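Local atomic coordinates of scyllo-inosose 3-dehydrogenase (Thermotoga maritima, PDB entry 3IP1), a protein that catalyses the NAD(+)-dependent oxidation of scyllo-inosose to 3-dehydro-scyllo-inosose, binds two zinc ions per subunit and probably serves in myo-inositol degradation. Residues V262-P265 with T266-N269; E268-V271 with E272-D276; L295-P298 with Q299-E302; T327-V330 with F331-R335. All blocks are in the same frame, centred on the assembly; numbering follows the deposited sequence.

Contact 1. Residues V262-P265 with T266-N269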
loop_
_atom_site.group_PDB
_atom_site.type_symbol
_atom_site.label_atom_id
_atom_site.label_comp_id
_atom_site.label_asym_id
_atom_site.label_seq_id
_atom_site.Cartn_x
_atom_site.Cartn_y
_atom_site.Cartn_z
ATOM N N VAL A 262 10.562 -13.463 -26.488
ATOM C CA VAL A 262 9.505 -14.458 -26.546
ATOM C C VAL A 262 10.099 -15.862 -26.452
ATOM O O VAL A 262 11.183 -16.112 -26.965
ATOM C CB VAL A 262 8.602 -14.286 -27.796
ATOM C CG1 VAL A 262 7.805 -12.986 -27.695
ATOM C CG2 VAL A 262 9.419 -14.345 -29.100
ATOM N N ILE A 263 9.383 -16.749 -25.767
ATOM C CA ILE A 263 9.797 -18.114 -25.527
ATOM C C ILE A 263 8.727 -19.083 -26.059
ATOM O O ILE A 263 7.539 -18.992 -25.711
ATOM C CB ILE A 263 10.001 -18.378 -24.002
ATOM C CG1 ILE A 263 11.110 -17.489 -23.421
ATOM C CG2 ILE A 263 10.306 -19.856 -23.728
ATOM C CD1 ILE A 263 11.176 -17.497 -21.873
ATOM N N ASP A 264 9.153 -20.011 -26.905
ATOM C CA ASP A 264 8.338 -21.166 -27.257
ATOM C C ASP A 264 8.681 -22.266 -26.249
ATOM O O ASP A 264 9.693 -22.919 -26.397
ATOM C CB ASP A 264 8.657 -21.592 -28.698
ATOM C CG ASP A 264 7.879 -22.822 -29.151
ATOM O OD1 ASP A 264 7.109 -23.424 -28.372
ATOM O OD2 ASP A 264 8.059 -23.196 -30.322
ATOM N N PRO A 265 7.839 -22.469 -25.214
ATOM C CA PRO A 265 8.144 -23.430 -24.147
ATOM C C PRO A 265 8.285 -24.880 -24.618
ATOM O O PRO A 265 8.913 -25.694 -23.916
ATOM C CB PRO A 265 6.935 -23.316 -23.200
ATOM C CG PRO A 265 5.818 -22.808 -24.055
ATOM C CD PRO A 265 6.479 -21.909 -25.080
ATOM N N THR A 266 7.709 -25.200 -25.783
ATOM C CA THR A 266 7.744 -26.566 -26.309
ATOM C C THR A 266 9.079 -26.902 -26.984
ATOM O O THR A 266 9.396 -28.077 -27.167
ATOM C CB THR A 266 6.577 -26.856 -27.298
ATOM O OG1 THR A 266 6.810 -26.178 -28.547
ATOM C CG2 THR A 266 5.212 -26.437 -26.699
ATOM N N LYS A 267 9.859 -25.882 -27.337
ATOM C CA LYS A 267 11.126 -26.087 -28.035
ATOM C C LYS A 267 12.295 -25.412 -27.329
ATOM O O LYS A 267 13.441 -25.520 -27.769
ATOM C CB LYS A 267 11.038 -25.566 -29.465
ATOM C CG LYS A 267 10.073 -26.346 -30.340
ATOM C CD LYS A 267 10.059 -25.806 -31.754
ATOM C CE LYS A 267 9.327 -26.782 -32.658
ATOM N NZ LYS A 267 8.789 -26.077 -33.846
ATOM N N GLU A 268 11.997 -24.712 -26.238
ATOM C CA GLU A 268 13.025 -24.031 -25.475
ATOM C C GLU A 268 12.853 -24.364 -24.008
ATOM O O GLU A 268 11.776 -24.757 -23.572
ATOM C CB GLU A 268 12.926 -22.522 -25.669
ATOM C CG GLU A 268 13.191 -22.014 -27.067
ATOM C CD GLU A 268 12.948 -20.526 -27.161
ATOM O OE1 GLU A 268 12.068 -20.093 -27.951
ATOM O OE2 GLU A 268 13.620 -19.782 -26.408
ATOM N N ASN A 269 13.924 -24.223 -23.247
ATOM C CA ASN A 269 13.854 -24.392 -21.806
ATOM C C ASN A 269 13.365 -23.071 -21.160
ATOM O O ASN A 269 14.114 -22.103 -21.080
ATOM C CB ASN A 269 15.237 -24.800 -21.286
ATOM C CG ASN A 269 15.228 -25.177 -19.819
ATOM O OD1 ASN A 269 14.684 -24.465 -18.974
ATOM N ND2 ASN A 269 15.877 -26.288 -19.501
HETATM O O HOH W 1 11.163 -18.319 -29.399
#

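Contact 2. Residues E268-V271 with E272-D276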
loop_
_atom_site.group_PDB
_atom_site.type_symbol
_atom_site.label_atom_id
_atom_site.label_comp_id
_atom_site.label_asym_id
_atom_site.label_seq_id
_atom_site.Cartn_x
_atom_site.Cartn_y
_atom_site.Cartn_z
ATOM N N GLU A 268 11.997 -24.712 -26.238
ATOM C CA GLU A 268 13.025 -24.031 -25.475
ATOM C C GLU A 268 12.853 -24.364 -24.008
ATOM O O GLU A 268 11.776 -24.757 -23.572
ATOM C CB GLU A 268 12.926 -22.522 -25.669
ATOM C CG GLU A 268 13.191 -22.014 -27.067
ATOM C CD GLU A 268 12.948 -20.526 -27.161
ATOM O OE1 GLU A 268 12.068 -20.093 -27.951
ATOM O OE2 GLU A 268 13.620 -19.782 -26.408
ATOM N N ASN A 269 13.924 -24.223 -23.247
ATOM C CA ASN A 269 13.854 -24.392 -21.806
ATOM C C ASN A 269 13.365 -23.071 -21.160
ATOM O O ASN A 269 14.114 -22.103 -21.080
ATOM C CB ASN A 269 15.237 -24.800 -21.286
ATOM C CG ASN A 269 15.228 -25.177 -19.819
ATOM O OD1 ASN A 269 14.684 -24.465 -18.974
ATOM N ND2 ASN A 269 15.877 -26.288 -19.501
ATOM N N PHE A 270 12.110 -23.043 -20.722
ATOM C CA PHE A 270 11.519 -21.836 -20.110
ATOM C C PHE A 270 12.361 -21.258 -18.962
ATOM O O PHE A 270 12.712 -20.088 -18.988
ATOM C CB PHE A 270 10.086 -22.109 -19.635
ATOM C CG PHE A 270 9.459 -20.971 -18.862
ATOM C CD1 PHE A 270 8.769 -19.954 -19.522
ATOM C CD2 PHE A 270 9.521 -20.943 -17.481
ATOM C CE1 PHE A 270 8.164 -18.902 -18.800
ATOM C CE2 PHE A 270 8.931 -19.909 -16.753
ATOM C CZ PHE A 270 8.256 -18.886 -17.413
ATOM N N VAL A 271 12.679 -22.088 -17.976
ATOM C CA VAL A 271 13.428 -21.649 -16.798
ATOM C C VAL A 271 14.770 -20.992 -17.138
ATOM O O VAL A 271 15.036 -19.866 -16.716
ATOM C CB VAL A 271 13.620 -22.798 -15.786
ATOM C CG1 VAL A 271 14.631 -22.397 -14.691
ATOM C CG2 VAL A 271 12.276 -23.196 -15.161
ATOM N N GLU A 272 15.602 -21.674 -17.920
ATOM C CA GLU A 272 16.939 -21.155 -18.256
ATOM C C GLU A 272 16.855 -19.898 -19.106
ATOM O O GLU A 272 17.682 -18.985 -18.962
ATOM C CB GLU A 272 17.790 -22.198 -18.997
ATOM C CG GLU A 272 17.918 -23.546 -18.297
ATOM C CD GLU A 272 18.603 -23.472 -16.945
ATOM O OE1 GLU A 272 19.456 -22.582 -16.727
ATOM O OE2 GLU A 272 18.298 -24.327 -16.094
ATOM N N ALA A 273 15.864 -19.861 -19.998
ATOM C CA ALA A 273 15.688 -18.730 -20.896
ATOM C C ALA A 273 15.293 -17.490 -20.102
ATOM O O ALA A 273 15.869 -16.420 -20.307
ATOM C CB ALA A 273 14.640 -19.036 -21.986
ATOM N N VAL A 274 14.329 -17.647 -19.192
ATOM C CA VAL A 274 13.930 -16.534 -18.317
ATOM C C VAL A 274 15.118 -16.050 -17.468
ATOM O O VAL A 274 15.372 -14.849 -17.395
ATOM C CB VAL A 274 12.721 -16.901 -17.408
ATOM C CG1 VAL A 274 12.557 -15.874 -16.251
ATOM C CG2 VAL A 274 11.431 -16.994 -18.231
ATOM N N LEU A 275 15.844 -16.992 -16.853
ATOM C CA LEU A 275 17.011 -16.643 -16.046
ATOM C C LEU A 275 18.125 -15.982 -16.847
ATOM O O LEU A 275 18.807 -15.078 -16.345
ATOM C CB LEU A 275 17.533 -17.836 -15.238
ATOM C CG LEU A 275 16.600 -18.241 -14.089
ATOM C CD1 LEU A 275 16.980 -19.599 -13.506
ATOM C CD2 LEU A 275 16.522 -17.169 -12.989
ATOM N N ASP A 276 18.292 -16.414 -18.095
ATOM C CA ASP A 276 19.324 -15.856 -18.952
ATOM C C ASP A 276 18.951 -14.421 -19.317
ATOM O O ASP A 276 19.719 -13.490 -19.086
ATOM C CB ASP A 276 19.499 -16.715 -20.206
ATOM C CG ASP A 276 20.241 -15.992 -21.316
ATOM O OD1 ASP A 276 21.189 -15.237 -21.012
ATOM O OD2 ASP A 276 19.892 -16.179 -22.507
#

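Contact 3. Residues L295-P298 with Q299-E302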
loop_
_atom_site.group_PDB
_atom_site.type_symbol
_atom_site.label_atom_id
_atom_site.label_comp_id
_atom_site.label_asym_id
_atom_site.label_seq_id
_atom_site.Cartn_x
_atom_site.Cartn_y
_atom_site.Cartn_z
ATOM N N LEU A 295 0.500 -27.178 -14.997
ATOM C CA LEU A 295 1.643 -27.576 -15.853
ATOM C C LEU A 295 2.818 -26.592 -15.803
ATOM O O LEU A 295 3.976 -26.990 -15.954
ATOM C CB LEU A 295 1.238 -27.765 -17.328
ATOM C CG LEU A 295 0.093 -28.687 -17.801
ATOM C CD1 LEU A 295 0.086 -28.776 -19.338
ATOM C CD2 LEU A 295 0.131 -30.096 -17.174
ATOM N N VAL A 296 2.526 -25.303 -15.632
ATOM C CA VAL A 296 3.590 -24.293 -15.655
ATOM C C VAL A 296 4.082 -23.864 -14.267
ATOM O O VAL A 296 5.080 -23.178 -14.170
ATOM C CB VAL A 296 3.217 -23.041 -16.490
ATOM C CG1 VAL A 296 3.180 -23.382 -17.980
ATOM C CG2 VAL A 296 1.899 -22.431 -16.005
ATOM N N TRP A 297 3.386 -24.280 -13.211
ATOM C CA TRP A 297 3.737 -23.848 -11.868
ATOM C C TRP A 297 5.147 -24.250 -11.438
ATOM O O TRP A 297 5.869 -23.418 -10.885
ATOM C CB TRP A 297 2.725 -24.342 -10.830
ATOM C CG TRP A 297 2.686 -23.468 -9.637
ATOM C CD1 TRP A 297 3.323 -23.672 -8.453
ATOM C CD2 TRP A 297 1.987 -22.216 -9.512
ATOM N NE1 TRP A 297 3.059 -22.633 -7.589
ATOM C CE2 TRP A 297 2.247 -21.723 -8.218
ATOM C CE3 TRP A 297 1.166 -21.473 -10.369
ATOM C CZ2 TRP A 297 1.702 -20.514 -7.749
ATOM C CZ3 TRP A 297 0.627 -20.266 -9.912
ATOM C CH2 TRP A 297 0.898 -19.803 -8.612
ATOM N N PRO A 298 5.541 -25.527 -11.666
ATOM C CA PRO A 298 6.892 -25.934 -11.263
ATOM C C PRO A 298 7.977 -25.052 -11.889
ATOM O O PRO A 298 8.959 -24.692 -11.221
ATOM C CB PRO A 298 6.990 -27.381 -11.779
ATOM C CG PRO A 298 5.582 -27.856 -11.811
ATOM C CD PRO A 298 4.755 -26.672 -12.180
ATOM N N GLN A 299 7.799 -24.704 -13.159
ATOM C CA GLN A 299 8.747 -23.825 -13.825
ATOM C C GLN A 299 8.747 -22.397 -13.276
ATOM O O GLN A 299 9.794 -21.776 -13.193
ATOM C CB GLN A 299 8.472 -23.793 -15.311
ATOM C CG GLN A 299 8.392 -25.173 -15.922
ATOM C CD GLN A 299 7.893 -25.106 -17.329
ATOM O OE1 GLN A 299 8.514 -24.474 -18.183
ATOM N NE2 GLN A 299 6.749 -25.724 -17.580
ATOM N N ILE A 300 7.576 -21.875 -12.926
ATOM C CA ILE A 300 7.485 -20.544 -12.326
ATOM C C ILE A 300 8.189 -20.573 -10.982
ATOM O O ILE A 300 8.992 -19.695 -10.667
ATOM C CB ILE A 300 6.011 -20.094 -12.100
ATOM C CG1 ILE A 300 5.290 -19.855 -13.425
ATOM C CG2 ILE A 300 5.954 -18.791 -11.268
ATOM C CD1 ILE A 300 3.757 -19.679 -13.268
ATOM N N GLU A 301 7.868 -21.587 -10.181
ATOM C CA GLU A 301 8.499 -21.763 -8.881
ATOM C C GLU A 301 10.016 -21.939 -8.986
ATOM O O GLU A 301 10.753 -21.500 -8.106
ATOM C CB GLU A 301 7.871 -22.943 -8.143
ATOM C CG GLU A 301 6.491 -22.637 -7.567
ATOM C CD GLU A 301 6.068 -23.692 -6.573
ATOM O OE1 GLU A 301 6.725 -24.743 -6.593
ATOM O OE2 GLU A 301 5.099 -23.498 -5.789
ATOM N N GLU A 302 10.489 -22.549 -10.070
ATOM C CA GLU A 302 11.917 -22.752 -10.202
ATOM C C GLU A 302 12.628 -21.434 -10.508
ATOM O O GLU A 302 13.716 -21.174 -9.970
ATOM C CB GLU A 302 12.271 -23.828 -11.241
ATOM C CG GLU A 302 13.733 -24.279 -11.077
ATOM C CD GLU A 302 14.280 -25.114 -12.232
ATOM O OE1 GLU A 302 13.497 -25.828 -12.892
ATOM O OE2 GLU A 302 15.510 -25.062 -12.469
#

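Contact 4. Residues T327-V330 with F331-R335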
loop_
_atom_site.group_PDB
_atom_site.type_symbol
_atom_site.label_atom_id
_atom_site.label_comp_id
_atom_site.label_asym_id
_atom_site.label_seq_id
_atom_site.Cartn_x
_atom_site.Cartn_y
_atom_site.Cartn_z
ATOM N N THR A 327 4.489 -25.083 -3.684
ATOM C CA THR A 327 5.530 -25.344 -2.714
ATOM C C THR A 327 5.615 -24.086 -1.842
ATOM O O THR A 327 6.196 -23.076 -2.267
ATOM C CB THR A 327 6.884 -25.547 -3.410
ATOM O OG1 THR A 327 6.727 -26.426 -4.528
ATOM C CG2 THR A 327 7.956 -26.089 -2.435
ATOM N N GLY A 328 5.044 -24.152 -0.643
ATOM C CA GLY A 328 5.031 -23.015 0.286
ATOM C C GLY A 328 6.408 -22.399 0.486
ATOM O O GLY A 328 6.565 -21.169 0.451
ATOM N N GLU A 329 7.406 -23.263 0.655
ATOM C CA GLU A 329 8.780 -22.849 0.951
ATOM C C GLU A 329 9.331 -21.843 -0.042
ATOM O O GLU A 329 10.049 -20.914 0.336
ATOM C CB GLU A 329 9.688 -24.077 0.992
ATOM C CG GLU A 329 11.177 -23.768 1.151
ATOM C CD GLU A 329 11.971 -24.974 1.594
ATOM O OE1 GLU A 329 11.614 -25.546 2.642
ATOM O OE2 GLU A 329 12.946 -25.348 0.904
ATOM N N VAL A 330 9.025 -22.049 -1.320
ATOM C CA VAL A 330 9.490 -21.142 -2.359
ATOM C C VAL A 330 9.051 -19.697 -2.074
ATOM O O VAL A 330 9.880 -18.780 -2.120
ATOM C CB VAL A 330 9.005 -21.598 -3.744
ATOM C CG1 VAL A 330 9.212 -20.482 -4.788
ATOM C CG2 VAL A 330 9.724 -22.945 -4.152
ATOM N N PHE A 331 7.757 -19.528 -1.771
ATOM C CA PHE A 331 7.157 -18.237 -1.434
ATOM C C PHE A 331 7.672 -17.634 -0.134
ATOM O O PHE A 331 7.925 -16.433 -0.094
ATOM C CB PHE A 331 5.612 -18.270 -1.565
ATOM C CG PHE A 331 5.186 -18.494 -2.977
ATOM C CD1 PHE A 331 4.867 -17.415 -3.799
ATOM C CD2 PHE A 331 5.247 -19.777 -3.540
ATOM C CE1 PHE A 331 4.569 -17.609 -5.159
ATOM C CE2 PHE A 331 4.953 -19.975 -4.891
ATOM C CZ PHE A 331 4.617 -18.889 -5.704
ATOM N N GLN A 332 7.889 -18.457 0.892
ATOM C CA GLN A 332 8.505 -17.982 2.124
ATOM C C GLN A 332 9.942 -17.481 1.917
ATOM O O GLN A 332 10.300 -16.364 2.322
ATOM C CB GLN A 332 8.501 -19.077 3.181
ATOM C CG GLN A 332 7.124 -19.407 3.763
ATOM C CD GLN A 332 7.121 -20.731 4.532
ATOM O OE1 GLN A 332 7.931 -21.625 4.262
ATOM N NE2 GLN A 332 6.205 -20.864 5.479
ATOM N N VAL A 333 10.756 -18.311 1.277
ATOM C CA VAL A 333 12.174 -18.044 1.159
ATOM C C VAL A 333 12.506 -16.902 0.163
ATOM O O VAL A 333 13.495 -16.192 0.344
ATOM C CB VAL A 333 12.968 -19.356 0.857
ATOM C CG1 VAL A 333 14.459 -19.072 0.655
ATOM C CG2 VAL A 333 12.799 -20.379 2.007
ATOM N N ARG A 334 11.693 -16.726 -0.876
ATOM C CA ARG A 334 11.953 -15.659 -1.852
ATOM C C ARG A 334 11.060 -14.436 -1.639
ATOM O O ARG A 334 11.018 -13.529 -2.482
ATOM C CB ARG A 334 11.841 -16.185 -3.291
ATOM C CG ARG A 334 12.530 -17.528 -3.540
ATOM C CD ARG A 334 14.022 -17.535 -3.137
ATOM N NE ARG A 334 14.805 -16.555 -3.894
ATOM C CZ ARG A 334 15.509 -15.577 -3.331
ATOM N NH1 ARG A 334 16.192 -14.730 -4.084
ATOM N NH2 ARG A 334 15.559 -15.477 -2.011
ATOM N N ARG A 335 10.335 -14.428 -0.523
ATOM C CA ARG A 335 9.452 -13.301 -0.175
ATOM C C ARG A 335 8.461 -13.000 -1.310
ATOM O O ARG A 335 8.269 -11.842 -1.716
ATOM C CB ARG A 335 10.292 -12.053 0.185
ATOM C CG ARG A 335 9.643 -11.171 1.226
ATOM C CD ARG A 335 10.402 -9.848 1.374
ATOM N NE ARG A 335 9.969 -9.144 2.566
ATOM C CZ ARG A 335 9.015 -8.223 2.594
ATOM N NH1 ARG A 335 8.682 -7.662 3.745
ATOM N NH2 ARG A 335 8.407 -7.860 1.476
#

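Contact 1. Residues V262-P265 with T266-N269
Asp264 grips Thr266 and passes Lys267 in the turn that follows strand 261-263. Its CB lies 3.8 Å from Glu268 OE1. Beyond it the carboxylate is sent along the chain, with CG anti to the backbone N (chi1 178°). OD1 takes two bonds from the same face of the carboxylate plane: Thr266 OG1 comes to Asp264 OD1 at 2.8 Å on the syn side, and Thr266 N to Asp264 OD1 at 3.2 Å, steeply above the plane. OD2 is passed by the extended Lys267 chain, whose CD is 3.6 Å from Asp264 OD2. Thr266 N on OD1 makes an Asx turn, and Lys267 N on Asp264 O (3.1 Å) closes a type I beta turn with Pro265 and Thr266 at its corners. Glu268 answers from the far end: its OE1 accepts from Asp264 N at 3.1 Å in a nearly straight bond (168°). With an alanine here, the amide and hydroxyl of Thr266 would probably both lose their acceptor, leaving the threonine side chain freer to turn. Ile263 packs on Ile242 of the neighbouring strand 240-244, inside the nucleotide-binding domain. Asp264 thus accepts through OD1 and its backbone O while its N-H goes to Glu268; Lys267, whose NZ stays 4.6 Å from Asp264 OD2, and Arg251, in a long, weak ion pair, may partly offset its charge.

Contact 2. Residues E268-V271 with E272-D276
Val274 CG2 sits over one face of the Phe270 ring, 3.9 Å from the centroid and close to the ring normal, a CH-pi contact one helical turn apart. The two side chains run side by side, as do Val271 and Leu275, whose CG1 and CD1 atoms meet at 3.8 Å. At the front of the helix Asn269 is the N-cap: a chi1 of -172° swings its amide forward over the first turn, and OD1 accepts from Glu272 N at 3.1 Å. The N-H points almost straight at OD1 (177°), although it arrives well above the amide plane. Glu272 CG packs 3.4 Å from the same Asn269 OD1, so the cap is flanked by aliphatic carbon, and the Asn269 amide and Glu272 carboxylate planes stand 75° apart. Ala273 N bonds to Asn269 O at 3.0 Å, starting the regular ladder that Val274 N and Leu275 N continue. This is the start of helix 270-277, which carries the Rossmann-type chain from edge strand 261-263 over to strand 285-288. Phe270 and Val274 face the sheet, resting on Val218, and Ala273 leans on Ile263. On another flank Val271 and Leu275 meet Arg306 of helix 293-306, while the bent Glu272 chain ends in a salt bridge from OE2 to the same arginine.

Contact 3. Residues L295-P298 with Q299-E302
Trp297 and Glu301 cross one turn apart, with the indole and carboxylate planes inclined at 63°. Trp297 CG lies anti to the backbone N (chi1 -154°), which lays the indole forward to meet Glu301. Glu301 OE2 lies at the ring edge, in its plane, where Trp297 NE1 donates to it over 2.9 Å; the N-H is bent well away (128°), so the bond is weak. Glu301 CG lies off the plane, to one side of the pyrrole edge, 3.4 Å from Trp297 CD1. OE1, the other carboxylate oxygen, is hydrogen-bonded to Thr327 OG1, which helps fix the rotation of the group. Ile300 CD1 approaches the indole at a slant, 4.3 Å from Trp297 CE3. Gln299 reaches back, its NE2 making a long, weak bond to Leu295 O. Pro298 has no N-H for the preceding turn, and the helix kinks there; the ladder carries on across it, Glu301 N meeting Trp297 O at 2.8 Å. Helix 293-306 forms the crossover of the beta-alpha-beta unit between strands 285-288 and 313-316. Trp297 and Ile300 press on Val314 of that second strand, Trp297 also reaches Pro325 of strand 324-326, Gln299 and Glu302 touch Val271 of helix 270-277, and Glu302 OE2 is salt-bridged to Arg306.

Contact 4. Residues T327-V330 with F331-R335
Phe331 turns its ring back toward Thr327, setting CD2 3.7 Å from Thr327 O with the oxygen at the ring edge, in plane. That placement follows from a first torsion of -65°, which puts CG beside the backbone N; Val330 CB then lies 4.2 Å from Phe331 CD2. Gln332 N donates to Gly328 O at 3.0 Å, and the extended side chain lays OE1 over Glu329 CA at 3.6 Å. Its NE2 points the other way, to the carbonyl oxygens of Ala318 and Ile316 of the second subunit. An alanine in place of Gln332 is likely to leave these two carbonyls without the amide that bridges the subunits. Val333 runs alongside Glu329, CG2 3.9 Å from Glu329 CG, while Val333 O accepts from His146 ND1 of the second subunit. At Arg334 the chain leaves helical geometry, though its N still bonds to Val330 O at 3.0 Å. The side chain bends at chi2 and chi3, curling its guanidinium back so that NH2 reaches Val333 O at 3.2 Å, with the carbonyl met from above its plane. NH1 donates to Ala307 O, just past the end of helix 293-306. This short helix thus lies between two surfaces: Glu329, Val330 and Val333 rest on Trp305 of helix 293-306, and Gln332 with its neighbours faces the second subunit in the dimer.

How the contacts relate
The four contacts form a chain of touching pieces across the Rossmann-type domain. Contacts 1 and 2 share Glu268 and Asn269, have centres 8 Å apart, and meet where Ile263 CD1 packs on Val274 CG2 (3.7 Å). Contact 2 touches contact 3, 12 Å away between centres, through Phe270 CB and Gln299 OE1 (3.2 Å). Contact 3 in turn meets contact 4, with centres 13 Å apart, where Trp297 CZ2 reaches Phe331 CZ (3.9 Å). Contact 1 lies nearest the cofactor site: the Pro265 side chain is about 6 Å from that of Glu245, a probable NAD(+) ligand. Contact 4, 25 Å from contact 1 between centres, belongs to the subunit interface instead.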